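Side-chain contacts in dTDP-4-amino-4,6-dideoxyglucose formyltransferase (Shewanella sp. FDAARGOS_354, PDB 6V2T), which probably transfers a formyl group from a folate cofactor to the 4-amino group of dTDP-4-amino-4,6-dideoxyglucose, a sugar of the kind built into O-antigens: residues D31-V36 / I70-T75; D56-A61 / E90-V95; Q131-I136 / K216-L221; D234-L239 / N245-L250. All coordinates share one frame; numbering follows the deposited sequence. Where two conformers were deposited one is given.

Interaction 1 of 4, residues D31-V36 / I70-T75. With 0FX (dTDP-4-amino-4,6-dideoxyglucose), chain G.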
# COMPACT_ATOMS: atom_id res chain seq x y z
N ASP B 31 10.76 -25.53 1.45
CA ASP B 31 10.10 -24.73 2.51
C ASP B 31 9.07 -23.78 1.88
O ASP B 31 8.74 -22.79 2.55
CB ASP B 31 11.16 -24.03 3.35
CG ASP B 31 11.93 -25.04 4.19
OD1 ASP B 31 11.28 -25.75 5.00
OD2 ASP B 31 13.14 -25.15 3.98
N ASN B 32 8.60 -24.09 0.67
CA ASN B 32 7.68 -23.26 -0.15
C ASN B 32 6.48 -24.12 -0.57
O ASN B 32 6.64 -25.06 -1.41
CB ASN B 32 8.39 -22.65 -1.36
CG ASN B 32 7.58 -21.59 -2.07
OD1 ASN B 32 6.87 -21.88 -3.03
ND2 ASN B 32 7.70 -20.35 -1.63
N LYS B 33 5.30 -23.85 0.01
CA LYS B 33 4.10 -24.67 -0.26
C LYS B 33 3.72 -24.53 -1.73
O LYS B 33 3.45 -25.54 -2.38
CB LYS B 33 2.94 -24.30 0.68
CG LYS B 33 1.81 -25.32 0.72
CD LYS B 33 0.43 -24.72 0.87
CE LYS B 33 -0.60 -25.44 0.04
NZ LYS B 33 -1.79 -24.59 -0.19
N PRO B 34 3.68 -23.31 -2.32
CA PRO B 34 3.35 -23.18 -3.74
C PRO B 34 4.18 -24.10 -4.66
O PRO B 34 3.58 -24.81 -5.44
CB PRO B 34 3.58 -21.69 -4.02
CG PRO B 34 3.30 -21.02 -2.69
CD PRO B 34 3.86 -22.00 -1.67
N LEU B 35 5.51 -24.11 -4.53
CA LEU B 35 6.43 -25.01 -5.29
C LEU B 35 6.13 -26.50 -5.03
O LEU B 35 5.99 -27.23 -5.99
CB LEU B 35 7.89 -24.72 -4.92
CG LEU B 35 8.62 -23.72 -5.83
CD1 LEU B 35 10.13 -23.81 -5.61
CD2 LEU B 35 8.28 -23.93 -7.30
N VAL B 36 6.15 -26.95 -3.77
CA VAL B 36 5.92 -28.37 -3.40
C VAL B 36 4.62 -28.83 -4.05
O VAL B 36 4.64 -29.82 -4.82
CB VAL B 36 5.85 -28.55 -1.87
CG1 VAL B 36 5.37 -29.95 -1.51
CG2 VAL B 36 7.19 -28.28 -1.21
N ILE B 70 3.21 -29.45 6.58
CA ILE B 70 2.80 -30.67 7.36
C ILE B 70 1.40 -31.11 6.91
O ILE B 70 1.09 -32.32 7.05
CB ILE B 70 2.81 -30.40 8.87
CG1 ILE B 70 4.19 -29.99 9.36
CG2 ILE B 70 2.27 -31.62 9.61
CD1 ILE B 70 4.21 -29.52 10.80
N SER B 71 0.59 -30.17 6.42
CA SER B 71 -0.77 -30.41 5.88
C SER B 71 -0.69 -31.11 4.52
O SER B 71 -1.70 -31.72 4.12
CB SER B 71 -1.54 -29.12 5.77
OG SER B 71 -1.30 -28.49 4.52
N LEU B 72 0.45 -31.02 3.81
CA LEU B 72 0.68 -31.77 2.55
C LEU B 72 1.33 -33.13 2.88
O LEU B 72 1.60 -33.89 1.95
CB LEU B 72 1.55 -30.94 1.60
CG LEU B 72 0.85 -29.74 0.96
CD1 LEU B 72 1.80 -28.97 0.06
CD2 LEU B 72 -0.38 -30.17 0.18
N GLY B 73 1.54 -33.41 4.17
CA GLY B 73 2.07 -34.69 4.66
C GLY B 73 3.59 -34.71 4.64
O GLY B 73 4.18 -35.81 4.74
N LEU B 74 4.23 -33.54 4.51
CA LEU B 74 5.71 -33.44 4.56
C LEU B 74 6.13 -33.60 6.01
O LEU B 74 5.34 -33.27 6.92
CB LEU B 74 6.21 -32.13 3.95
CG LEU B 74 6.47 -32.16 2.45
CD1 LEU B 74 5.20 -32.44 1.67
CD2 LEU B 74 7.12 -30.88 1.97
N THR B 75 7.32 -34.15 6.21
CA THR B 75 7.99 -34.24 7.52
C THR B 75 9.30 -33.46 7.42
O THR B 75 9.69 -33.08 6.31
CB THR B 75 8.19 -35.70 7.93
OG1 THR B 75 8.83 -36.34 6.83
CG2 THR B 75 6.88 -36.39 8.26
O4P 0FX G . 11.29 -17.52 -1.67
P2 0FX G . 10.88 -18.30 -0.41
O3P 0FX G . 10.41 -19.68 -0.72
O1G 0FX G . 12.25 -18.41 0.36
C1G 0FX G . 12.70 -19.71 0.73
C2G 0FX G . 13.17 -19.55 2.17
O2G 0FX G . 12.14 -19.14 3.08
C3G 0FX G . 14.27 -18.50 2.15
O3G 0FX G . 14.79 -18.44 3.49
C4G 0FX G . 15.35 -18.82 1.11
N4A 0FX G . 16.22 -17.65 0.95
C5G 0FX G . 14.83 -19.17 -0.28
C6G 0FX G . 15.96 -19.70 -1.18
O5G 0FX G . 13.78 -20.13 -0.14
OPP 0FX G . 9.61 -17.82 0.60
P 0FX G . 9.97 -16.59 1.50
O1P 0FX G . 11.05 -16.71 2.46
O2P 0FX G . 8.74 -16.31 2.33
O5 0FX G . 10.09 -15.23 0.70
C5 0FX G . 9.25 -14.96 -0.39
C4 0FX G . 9.29 -13.44 -0.61
O4 0FX G . 8.64 -12.74 0.46
C3 0FX G . 10.70 -12.83 -0.61
O3 0FX G . 11.36 -12.99 -1.85
C2 0FX G . 10.48 -11.35 -0.20
C1 0FX G . 9.21 -11.49 0.69
N11 0FX G . 9.58 -11.40 2.09
C61 0FX G . 9.73 -12.49 2.88
C51 0FX G . 10.06 -12.31 4.22
C5A 0FX G . 10.25 -13.53 5.12
C21 0FX G . 9.74 -10.16 2.59
O21 0FX G . 9.58 -9.10 1.76
N31 0FX G . 10.07 -9.95 3.88
C41 0FX G . 10.24 -11.02 4.71
O41 0FX G . 10.63 -10.78 6.00

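Interaction 2 of 4, residues D56-A61 / E90-V95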
# COMPACT_ATOMS: atom_id res chain seq x y z
N ASP B 56 10.14 -38.39 -2.78
CA ASP B 56 9.88 -38.12 -1.34
C ASP B 56 10.01 -36.61 -1.10
O ASP B 56 10.83 -35.99 -1.79
CB ASP B 56 10.86 -38.86 -0.45
CG ASP B 56 10.65 -40.36 -0.49
OD1 ASP B 56 9.62 -40.76 -1.02
OD2 ASP B 56 11.50 -41.08 0.01
N TYR B 57 9.20 -36.05 -0.21
CA TYR B 57 9.16 -34.59 0.06
C TYR B 57 9.46 -34.36 1.53
O TYR B 57 8.90 -35.08 2.37
CB TYR B 57 7.81 -34.01 -0.37
CG TYR B 57 7.47 -34.22 -1.82
CD1 TYR B 57 6.99 -35.44 -2.27
CD2 TYR B 57 7.67 -33.22 -2.75
CE1 TYR B 57 6.68 -35.64 -3.60
CE2 TYR B 57 7.34 -33.40 -4.08
CZ TYR B 57 6.85 -34.62 -4.51
OH TYR B 57 6.55 -34.78 -5.84
N ARG B 58 10.32 -33.38 1.84
CA ARG B 58 10.66 -33.00 3.22
C ARG B 58 10.82 -31.48 3.29
O ARG B 58 11.16 -30.85 2.24
CB ARG B 58 11.94 -33.73 3.67
CG ARG B 58 11.88 -35.25 3.55
CD ARG B 58 11.02 -35.92 4.61
NE ARG B 58 11.15 -37.36 4.58
CZ ARG B 58 10.38 -38.16 3.86
NH1 ARG B 58 10.57 -39.47 3.88
NH2 ARG B 58 9.41 -37.66 3.13
N TYR B 59 10.56 -30.89 4.46
CA TYR B 59 10.80 -29.44 4.69
C TYR B 59 11.97 -29.33 5.66
O TYR B 59 12.41 -30.36 6.20
CB TYR B 59 9.53 -28.74 5.17
CG TYR B 59 9.08 -29.19 6.54
CD1 TYR B 59 9.71 -28.72 7.67
CD2 TYR B 59 8.03 -30.09 6.69
CE1 TYR B 59 9.32 -29.13 8.94
CE2 TYR B 59 7.62 -30.49 7.95
CZ TYR B 59 8.27 -30.01 9.08
OH TYR B 59 7.90 -30.41 10.33
N SER B 60 12.51 -28.12 5.81
CA SER B 60 13.75 -27.86 6.58
C SER B 60 13.41 -27.83 8.06
O SER B 60 12.34 -27.30 8.41
CB SER B 60 14.44 -26.57 6.18
OG SER B 60 15.00 -26.64 4.88
N ALA B 61 14.30 -28.35 8.90
CA ALA B 61 14.18 -28.37 10.38
C ALA B 61 14.02 -26.93 10.89
O ALA B 61 13.14 -26.70 11.74
CB ALA B 61 15.41 -29.05 10.95
N GLU B 90 22.82 -42.55 1.54
CA GLU B 90 22.42 -43.98 1.53
C GLU B 90 21.29 -44.22 0.51
O GLU B 90 21.42 -45.16 -0.28
CB GLU B 90 22.03 -44.38 2.96
CG GLU B 90 21.40 -45.76 3.09
CD GLU B 90 22.26 -46.89 2.55
OE1 GLU B 90 23.49 -46.70 2.42
OE2 GLU B 90 21.69 -47.96 2.26
N HIS B 91 20.22 -43.42 0.52
CA HIS B 91 18.90 -43.80 -0.05
C HIS B 91 18.59 -43.11 -1.38
O HIS B 91 17.79 -43.66 -2.15
CB HIS B 91 17.81 -43.49 0.99
CG HIS B 91 16.53 -44.20 0.74
ND1 HIS B 91 16.28 -45.47 1.24
CD2 HIS B 91 15.42 -43.85 0.03
CE1 HIS B 91 15.07 -45.86 0.85
NE2 HIS B 91 14.53 -44.88 0.11
N TYR B 92 19.12 -41.91 -1.65
CA TYR B 92 18.65 -41.10 -2.79
C TYR B 92 19.70 -41.03 -3.90
O TYR B 92 20.89 -40.89 -3.66
CB TYR B 92 18.21 -39.72 -2.30
CG TYR B 92 16.98 -39.78 -1.45
CD1 TYR B 92 15.72 -39.89 -2.03
CD2 TYR B 92 17.06 -39.75 -0.06
CE1 TYR B 92 14.58 -39.95 -1.25
CE2 TYR B 92 15.92 -39.81 0.73
CZ TYR B 92 14.68 -39.92 0.13
OH TYR B 92 13.55 -39.98 0.90
N GLU B 93 19.23 -41.06 -5.14
CA GLU B 93 20.11 -40.86 -6.32
C GLU B 93 20.22 -39.36 -6.65
O GLU B 93 21.19 -38.96 -7.35
CB GLU B 93 19.55 -41.63 -7.51
CG GLU B 93 19.83 -43.12 -7.43
CD GLU B 93 19.13 -43.87 -6.31
OE1 GLU B 93 17.89 -43.71 -6.15
OE2 GLU B 93 19.82 -44.59 -5.60
N LEU B 94 19.23 -38.58 -6.25
CA LEU B 94 19.15 -37.12 -6.58
C LEU B 94 18.46 -36.37 -5.44
O LEU B 94 17.41 -36.83 -5.00
CB LEU B 94 18.36 -36.95 -7.87
CG LEU B 94 18.02 -35.51 -8.24
CD1 LEU B 94 19.31 -34.71 -8.53
CD2 LEU B 94 17.08 -35.45 -9.43
N VAL B 95 18.98 -35.20 -5.08
CA VAL B 95 18.28 -34.25 -4.16
C VAL B 95 18.01 -32.96 -4.93
O VAL B 95 18.96 -32.45 -5.56
CB VAL B 95 19.07 -33.98 -2.87
CG1 VAL B 95 18.29 -33.08 -1.93
CG2 VAL B 95 19.45 -35.27 -2.18

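Interaction 3 of 4, residues Q131-I136 / K216-L221. With 0FX (dTDP-4-amino-4,6-dideoxyglucose), chain G.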
# COMPACT_ATOMS: atom_id res chain seq x y z
N GLN B 131 14.91 -10.33 -6.21
CA GLN B 131 14.11 -9.27 -6.85
C GLN B 131 14.15 -7.98 -6.01
O GLN B 131 14.10 -6.95 -6.61
CB GLN B 131 12.70 -9.77 -7.16
CG GLN B 131 11.77 -9.71 -5.96
CD GLN B 131 12.00 -10.81 -4.95
OE1 GLN B 131 12.69 -11.78 -5.20
NE2 GLN B 131 11.36 -10.67 -3.80
N VAL B 132 14.34 -8.03 -4.68
CA VAL B 132 14.44 -6.81 -3.85
C VAL B 132 15.69 -6.03 -4.31
O VAL B 132 15.57 -4.84 -4.62
CB VAL B 132 14.52 -7.12 -2.34
CG1 VAL B 132 14.80 -5.87 -1.55
CG2 VAL B 132 13.26 -7.81 -1.85
N PHE B 133 16.82 -6.69 -4.30
CA PHE B 133 18.13 -6.15 -4.77
C PHE B 133 18.03 -5.77 -6.26
O PHE B 133 18.43 -4.68 -6.59
CB PHE B 133 19.25 -7.13 -4.45
CG PHE B 133 19.41 -7.29 -2.96
CD1 PHE B 133 20.13 -6.36 -2.22
CD2 PHE B 133 18.80 -8.34 -2.29
CE1 PHE B 133 20.24 -6.49 -0.85
CE2 PHE B 133 18.88 -8.44 -0.90
CZ PHE B 133 19.63 -7.54 -0.20
N SER B 134 17.42 -6.57 -7.11
CA SER B 134 17.36 -6.21 -8.55
C SER B 134 16.58 -4.90 -8.74
O SER B 134 16.94 -4.13 -9.66
CB SER B 134 16.80 -7.32 -9.42
OG SER B 134 17.77 -8.33 -9.60
N ILE B 135 15.49 -4.68 -7.99
CA ILE B 135 14.61 -3.50 -8.24
C ILE B 135 15.48 -2.26 -8.04
O ILE B 135 15.31 -1.28 -8.78
CB ILE B 135 13.36 -3.50 -7.33
CG1 ILE B 135 12.28 -4.41 -7.92
CG2 ILE B 135 12.85 -2.08 -7.08
CD1 ILE B 135 11.16 -4.85 -6.93
N ILE B 136 16.35 -2.32 -7.05
CA ILE B 136 17.27 -1.23 -6.66
C ILE B 136 18.48 -1.18 -7.59
O ILE B 136 18.78 -0.06 -8.06
CB ILE B 136 17.69 -1.39 -5.21
CG1 ILE B 136 16.49 -1.27 -4.27
CG2 ILE B 136 18.76 -0.38 -4.87
CD1 ILE B 136 16.78 -1.82 -2.90
N LYS B 216 18.23 -6.77 5.85
CA LYS B 216 17.91 -6.08 7.11
C LYS B 216 18.49 -4.65 7.11
O LYS B 216 17.74 -3.73 7.49
CB LYS B 216 18.40 -6.91 8.30
CG LYS B 216 17.60 -8.18 8.49
CD LYS B 216 17.99 -9.03 9.68
CE LYS B 216 16.91 -10.05 10.01
NZ LYS B 216 17.43 -11.15 10.84
N ALA B 217 19.70 -4.44 6.61
CA ALA B 217 20.31 -3.09 6.50
C ALA B 217 19.49 -2.19 5.57
O ALA B 217 19.28 -1.01 5.94
CB ALA B 217 21.75 -3.17 6.06
N LEU B 218 19.05 -2.69 4.41
CA LEU B 218 18.27 -1.89 3.43
C LEU B 218 16.98 -1.42 4.09
O LEU B 218 16.46 -0.35 3.72
CB LEU B 218 17.87 -2.73 2.22
CG LEU B 218 18.83 -2.75 1.04
CD1 LEU B 218 18.23 -3.62 -0.05
CD2 LEU B 218 19.11 -1.34 0.54
N CYS B 219 16.48 -2.22 5.02
CA CYS B 219 15.15 -2.04 5.64
C CYS B 219 15.18 -0.80 6.54
O CYS B 219 14.15 -0.16 6.64
CB CYS B 219 14.74 -3.28 6.42
SG CYS B 219 14.02 -4.58 5.37
N LYS B 220 16.34 -0.47 7.12
CA LYS B 220 16.50 0.66 8.07
C LYS B 220 16.62 1.94 7.25
O LYS B 220 17.70 2.19 6.66
CB LYS B 220 17.70 0.45 9.00
CG LYS B 220 17.84 1.54 10.06
CD LYS B 220 18.97 1.33 11.05
CE LYS B 220 19.25 2.61 11.80
NZ LYS B 220 20.39 2.45 12.74
N LEU B 221 15.54 2.70 7.17
CA LEU B 221 15.51 3.91 6.33
C LEU B 221 16.27 5.03 7.05
O LEU B 221 16.17 5.12 8.27
CB LEU B 221 14.06 4.31 6.10
CG LEU B 221 13.21 3.26 5.41
CD1 LEU B 221 11.78 3.77 5.27
CD2 LEU B 221 13.79 2.87 4.06
O4P 0FX G . 11.29 -17.52 -1.67
P2 0FX G . 10.88 -18.30 -0.41
O3P 0FX G . 10.41 -19.68 -0.72
O1G 0FX G . 12.25 -18.41 0.36
C1G 0FX G . 12.70 -19.71 0.73
C2G 0FX G . 13.17 -19.55 2.17
O2G 0FX G . 12.14 -19.14 3.08
C3G 0FX G . 14.27 -18.50 2.15
O3G 0FX G . 14.79 -18.44 3.49
C4G 0FX G . 15.35 -18.82 1.11
N4A 0FX G . 16.22 -17.65 0.95
C5G 0FX G . 14.83 -19.17 -0.28
C6G 0FX G . 15.96 -19.70 -1.18
O5G 0FX G . 13.78 -20.13 -0.14
OPP 0FX G . 9.61 -17.82 0.60
P 0FX G . 9.97 -16.59 1.50
O1P 0FX G . 11.05 -16.71 2.46
O2P 0FX G . 8.74 -16.31 2.33
O5 0FX G . 10.09 -15.23 0.70
C5 0FX G . 9.25 -14.96 -0.39
C4 0FX G . 9.29 -13.44 -0.61
O4 0FX G . 8.64 -12.74 0.46
C3 0FX G . 10.70 -12.83 -0.61
O3 0FX G . 11.36 -12.99 -1.85
C2 0FX G . 10.48 -11.35 -0.20
C1 0FX G . 9.21 -11.49 0.69
N11 0FX G . 9.58 -11.40 2.09
C61 0FX G . 9.73 -12.49 2.88
C51 0FX G . 10.06 -12.31 4.22
C5A 0FX G . 10.25 -13.53 5.12
C21 0FX G . 9.74 -10.16 2.59
O21 0FX G . 9.58 -9.10 1.76
N31 0FX G . 10.07 -9.95 3.88
C41 0FX G . 10.24 -11.02 4.71
O41 0FX G . 10.63 -10.78 6.00

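Interaction 4 of 4, residues D234-L239 / N245-L250. With 0FX (dTDP-4-amino-4,6-dideoxyglucose), chain G; EDO (1,2-ethanediol), chain I.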
# COMPACT_ATOMS: atom_id res chain seq x y z
N ASP B 234 12.04 3.74 -5.72
CA ASP B 234 12.64 2.44 -6.10
C ASP B 234 12.99 1.65 -4.83
O ASP B 234 12.65 0.45 -4.77
CB ASP B 234 13.85 2.65 -7.02
CG ASP B 234 13.46 2.92 -8.45
OD1 ASP B 234 12.24 2.92 -8.75
OD2 ASP B 234 14.38 3.05 -9.29
N LEU B 235 13.59 2.28 -3.84
CA LEU B 235 13.92 1.63 -2.55
C LEU B 235 12.64 1.13 -1.86
O LEU B 235 12.62 -0.05 -1.39
CB LEU B 235 14.64 2.64 -1.65
CG LEU B 235 14.87 2.22 -0.20
CD1 LEU B 235 15.70 0.95 -0.16
CD2 LEU B 235 15.57 3.34 0.58
N LEU B 236 11.63 2.01 -1.73
CA LEU B 236 10.39 1.65 -0.97
C LEU B 236 9.59 0.59 -1.75
O LEU B 236 9.07 -0.34 -1.11
CB LEU B 236 9.56 2.91 -0.71
CG LEU B 236 10.22 3.96 0.18
CD1 LEU B 236 9.33 5.18 0.31
CD2 LEU B 236 10.58 3.39 1.55
N ARG B 237 9.52 0.66 -3.08
CA ARG B 237 8.82 -0.40 -3.87
C ARG B 237 9.58 -1.73 -3.77
O ARG B 237 8.88 -2.79 -3.63
CB ARG B 237 8.48 0.05 -5.29
CG ARG B 237 9.61 -0.04 -6.30
CD ARG B 237 9.15 0.66 -7.58
NE ARG B 237 10.23 0.90 -8.50
CZ ARG B 237 10.66 0.06 -9.45
NH1 ARG B 237 10.12 -1.13 -9.64
NH2 ARG B 237 11.67 0.45 -10.20
N ALA B 238 10.92 -1.71 -3.72
CA ALA B 238 11.77 -2.92 -3.58
C ALA B 238 11.45 -3.60 -2.24
O ALA B 238 11.54 -4.82 -2.18
CB ALA B 238 13.24 -2.57 -3.62
N LEU B 239 11.15 -2.81 -1.22
CA LEU B 239 10.97 -3.27 0.19
C LEU B 239 9.48 -3.50 0.51
O LEU B 239 9.15 -3.86 1.65
CB LEU B 239 11.60 -2.21 1.10
CG LEU B 239 13.13 -2.16 1.03
CD1 LEU B 239 13.68 -1.12 1.99
CD2 LEU B 239 13.77 -3.52 1.31
N ASN B 245 6.51 -6.73 7.09
CA ASN B 245 7.05 -5.56 7.83
C ASN B 245 8.49 -5.39 7.41
O ASN B 245 9.34 -6.10 7.95
CB ASN B 245 6.91 -5.78 9.35
CG ASN B 245 5.46 -5.86 9.77
OD1 ASN B 245 4.76 -4.85 9.80
ND2 ASN B 245 5.01 -7.06 10.10
N ASN B 246 8.74 -4.62 6.36
CA ASN B 246 10.12 -4.52 5.81
C ASN B 246 10.70 -3.16 6.17
O ASN B 246 11.41 -3.06 7.19
CB ASN B 246 10.15 -4.89 4.33
CG ASN B 246 9.82 -6.34 4.04
OD1 ASN B 246 10.08 -7.24 4.84
ND2 ASN B 246 9.25 -6.59 2.87
N ALA B 247 10.51 -2.16 5.31
CA ALA B 247 11.09 -0.82 5.48
C ALA B 247 10.50 -0.20 6.75
O ALA B 247 9.29 -0.30 6.95
CB ALA B 247 10.83 0.03 4.26
N TYR B 248 11.35 0.42 7.56
CA TYR B 248 10.94 1.19 8.76
C TYR B 248 11.96 2.31 8.99
O TYR B 248 13.09 2.18 8.51
CB TYR B 248 10.86 0.30 9.99
CG TYR B 248 12.20 -0.23 10.42
CD1 TYR B 248 12.72 -1.38 9.84
CD2 TYR B 248 12.98 0.45 11.33
CE1 TYR B 248 13.96 -1.87 10.20
CE2 TYR B 248 14.23 -0.01 11.69
CZ TYR B 248 14.71 -1.19 11.14
OH TYR B 248 15.95 -1.65 11.46
N TYR B 249 11.56 3.36 9.71
CA TYR B 249 12.50 4.28 10.41
C TYR B 249 12.27 4.14 11.92
O TYR B 249 11.15 3.83 12.41
CB TYR B 249 12.44 5.71 9.87
CG TYR B 249 11.11 6.42 10.00
CD1 TYR B 249 10.78 7.12 11.16
CD2 TYR B 249 10.18 6.38 8.97
CE1 TYR B 249 9.57 7.78 11.28
CE2 TYR B 249 8.97 7.03 9.08
CZ TYR B 249 8.65 7.71 10.24
OH TYR B 249 7.43 8.32 10.32
N LEU B 250 13.37 4.32 12.66
CA LEU B 250 13.43 4.31 14.14
C LEU B 250 13.00 5.67 14.68
O LEU B 250 13.54 6.68 14.20
CB LEU B 250 14.87 4.00 14.57
CG LEU B 250 15.18 2.53 14.76
CD1 LEU B 250 16.69 2.31 14.85
CD2 LEU B 250 14.47 2.00 16.00
O4P 0FX G . 11.29 -17.52 -1.67
P2 0FX G . 10.88 -18.30 -0.41
O3P 0FX G . 10.41 -19.68 -0.72
O1G 0FX G . 12.25 -18.41 0.36
C1G 0FX G . 12.70 -19.71 0.73
C2G 0FX G . 13.17 -19.55 2.17
O2G 0FX G . 12.14 -19.14 3.08
C3G 0FX G . 14.27 -18.50 2.15
O3G 0FX G . 14.79 -18.44 3.49
C4G 0FX G . 15.35 -18.82 1.11
N4A 0FX G . 16.22 -17.65 0.95
C5G 0FX G . 14.83 -19.17 -0.28
C6G 0FX G . 15.96 -19.70 -1.18
O5G 0FX G . 13.78 -20.13 -0.14
OPP 0FX G . 9.61 -17.82 0.60
P 0FX G . 9.97 -16.59 1.50
O1P 0FX G . 11.05 -16.71 2.46
O2P 0FX G . 8.74 -16.31 2.33
O5 0FX G . 10.09 -15.23 0.70
C5 0FX G . 9.25 -14.96 -0.39
C4 0FX G . 9.29 -13.44 -0.61
O4 0FX G . 8.64 -12.74 0.46
C3 0FX G . 10.70 -12.83 -0.61
O3 0FX G . 11.36 -12.99 -1.85
C2 0FX G . 10.48 -11.35 -0.20
C1 0FX G . 9.21 -11.49 0.69
N11 0FX G . 9.58 -11.40 2.09
C61 0FX G . 9.73 -12.49 2.88
C51 0FX G . 10.06 -12.31 4.22
C5A 0FX G . 10.25 -13.53 5.12
C21 0FX G . 9.74 -10.16 2.59
O21 0FX G . 9.58 -9.10 1.76
N31 0FX G . 10.07 -9.95 3.88
C41 0FX G . 10.24 -11.02 4.71
O41 0FX G . 10.63 -10.78 6.00
C1 EDO I . 12.71 -1.04 -13.37
O1 EDO I . 13.06 -1.21 -12.00
C2 EDO I . 13.88 -0.48 -14.08
O2 EDO I . 14.41 0.65 -13.37
O HOH W 1 8.14 -2.33 3.72

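Interaction 1 of 4, residues D31-V36 / I70-T75
Val-36 and Leu-74 reach toward each other tip to tip, and they form the buried, inner part of the contact between the first turn of helix 33-45 and the loop that leads into strand 75-77. Val-36 has CG1 anti to its backbone N (chi1 170°), which leaves both methyls facing Leu-74; CG1 lies 4.0 Å from Leu-74 CD2. The same CG1 also meets Leu-72 CD1 at 4.0 Å, but there the two side chains run alongside, head to tail. Branched apolar groups suit this place, since Val-36 and Leu-74 are both buried.

The outer side is more open to solvent, though one contact there is close. Leu-72 is partly exposed, and its CD1 touches Lys-33 CG at 3.7 Å, the two chains crossing at about a right angle. Lys-33 thus offers its aliphatic stem to the leucine, in keeping with a long side chain at an exposed position. Gly-73, whose positive phi closes a Schellman motif, turns the chain between the two leucines.

At the helix start, Asn-32 is the N-cap: its OD1 accepts from Leu-35 N at 3.0 Å, in the carbonyl plane. This bond steadies the amide whose ND2 donates to the sugar nucleotide's O3P at 2.9 Å. Around the contact, Leu-74 also packs on Tyr-57 of strand 53-60, while Asn-32 and Leu-35 lean on helix 171-194.

Interaction 2 of 4, residues D56-A61 / E90-V95
Asp-56 and Tyr-92 both place CG beside the backbone N and anti to the carbonyl carbon (chi1 -68° in each), and these matching torsions bring carboxylate and phenol together over the parallel part of the mixed, Rossmann-like sheet of the formyltransferase fold. Asp-56 lies on strand 53-60. Tyr-92 is the first residue to leave helix 82-91, in the short turn before strand 94-98. Strand 24-30 runs between those two strands in the sheet, and the tyrosine ring bridges over it, resting on His-25 and Leu-27.

The side chains cross at about a right angle, with the carboxylate and ring planes 87° apart. The aspartate oxygen sits at the ring's edge, near its plane, where the phenol O-H can be directed at it. Tyrosine suits the position because its buried ring packs over the sheet while its hydroxyl still reaches a partly exposed acid.

In one of two modelled conformers, so tentatively, Arg-58 turns a guanidinium face to the phenol oxygen while NH2 donates to Tyr-57 O. On the tyrosine side, His-91 CD2 lies over one ring face, offset toward the rim. The bond joining the segments runs from Tyr-92 OH to Asp-56 OD2 and is very short, 2.5 Å.

Interaction 3 of 4, residues Q131-I136 / K216-L221
Two helices pack here across the junction of the formyltransferase fold and its C-terminal region: helix 130-137, which helps to line the sugar-nucleotide pocket, and helix 212-219. Leu-218 carries the contact for the second helix. Its CD1 methyl meets a patch made by Val-132, Phe-133 and Ile-136, residues that share one side of the first helix.

Phe-133 makes the nearest approach, its CE1 lying 3.6 Å from Leu-218 CD1, with the methyl set obliquely to the ring. Ile-136 meets the same methyl tip to tip, and its CD1 stands 3.7 Å from Leu-218 CD1. Ile-136 carries CG1 beside its backbone N (chi1 -63°), and the extended outer torsion (chi2 163°) then carries CD1 out to the leucine. Val-132 adds a lighter contact, CG1 to Leu-218 CD1 at 4.4 Å. A leucine fits well, because one slim branch can touch all three neighbours.

Gln-131, at the start of the segment, takes no part in this packing. Its chain bends at chi2, and NE2 donates to the nucleotide's O3 at 3.0 Å in a nearly straight bond (171°); the same amide nitrogen is also hydrogen-bonded to Ser-171.

No hydrogen bond or ion pair links the two segments. Their association therefore rests on shape and on the burial of hydrocarbon, while the adjacent Gln-131 gives its amide to the ligand and to Ser-171.

Interaction 4 of 4, residues D234-L239 / N245-L250
Asn-246 and Leu-239 make the polar link between the segments. Asn-246 ND2 donates to Leu-239 O at 3.0 Å, approaching from above the carbonyl plane, while the acceptor lies in the plane of the asparagine amide. A water reinforces the join, donating to Leu-239 O at 2.8 Å and accepting from Ala-247 N, so that this carbonyl just past helix 229-238 receives two bonds.

Apolar contact is made beside it by Ala-247, whose CB lies 3.8 Å from Leu-239 CD1 and 4.3 Å from Leu-236 CD2. The small methyl lets the backbone come close to the helix end, and Leu-236 also packs on Ile-233 of the second subunit.

In a salt bridge inside the helix, Arg-237 grips Asp-234 side-on, NE and NH2 both donating to OD1 from the same face of the carboxylate. Lys-138, outside the helix, pairs with OD2.

Ligand bonds complete the role of Asn-246. Its OD1 accepts from N31 of the nucleotide at 2.9 Å, nearly straight at 169°, and its ND2 donates to O21 at 2.8 Å. The bond to Leu-239 helps to fix the amide's rotation. Paired donor and acceptor of this kind read the thymine edge, marking the base-binding end of the dTDP-sugar pocket.

In the fold
Interactions 1, 3 and 4 each hold a residue that binds the same dTDP-sugar: Asn-32 at a phosphate oxygen, Gln-131 at the deoxyribose hydroxyl and Asn-246 at thymine. The nucleotide thus spans the gap between interaction 1 and interaction 4, whose centres are 29 Å apart. Interactions 3 and 4 form one unit, centres 7 Å apart, tied by backbone bonds of Tyr-248 to Cys-219 and Leu-221. Interactions 1 and 2 lie at neighbouring parts of the same mixed sheet, 13 Å between centres, and meet where Asp-31 OD2 lies 2.5 Å from Ser-60 OG. Interaction 2 does not touch the nucleotide, and its centre is 36 Å from that of interaction 4.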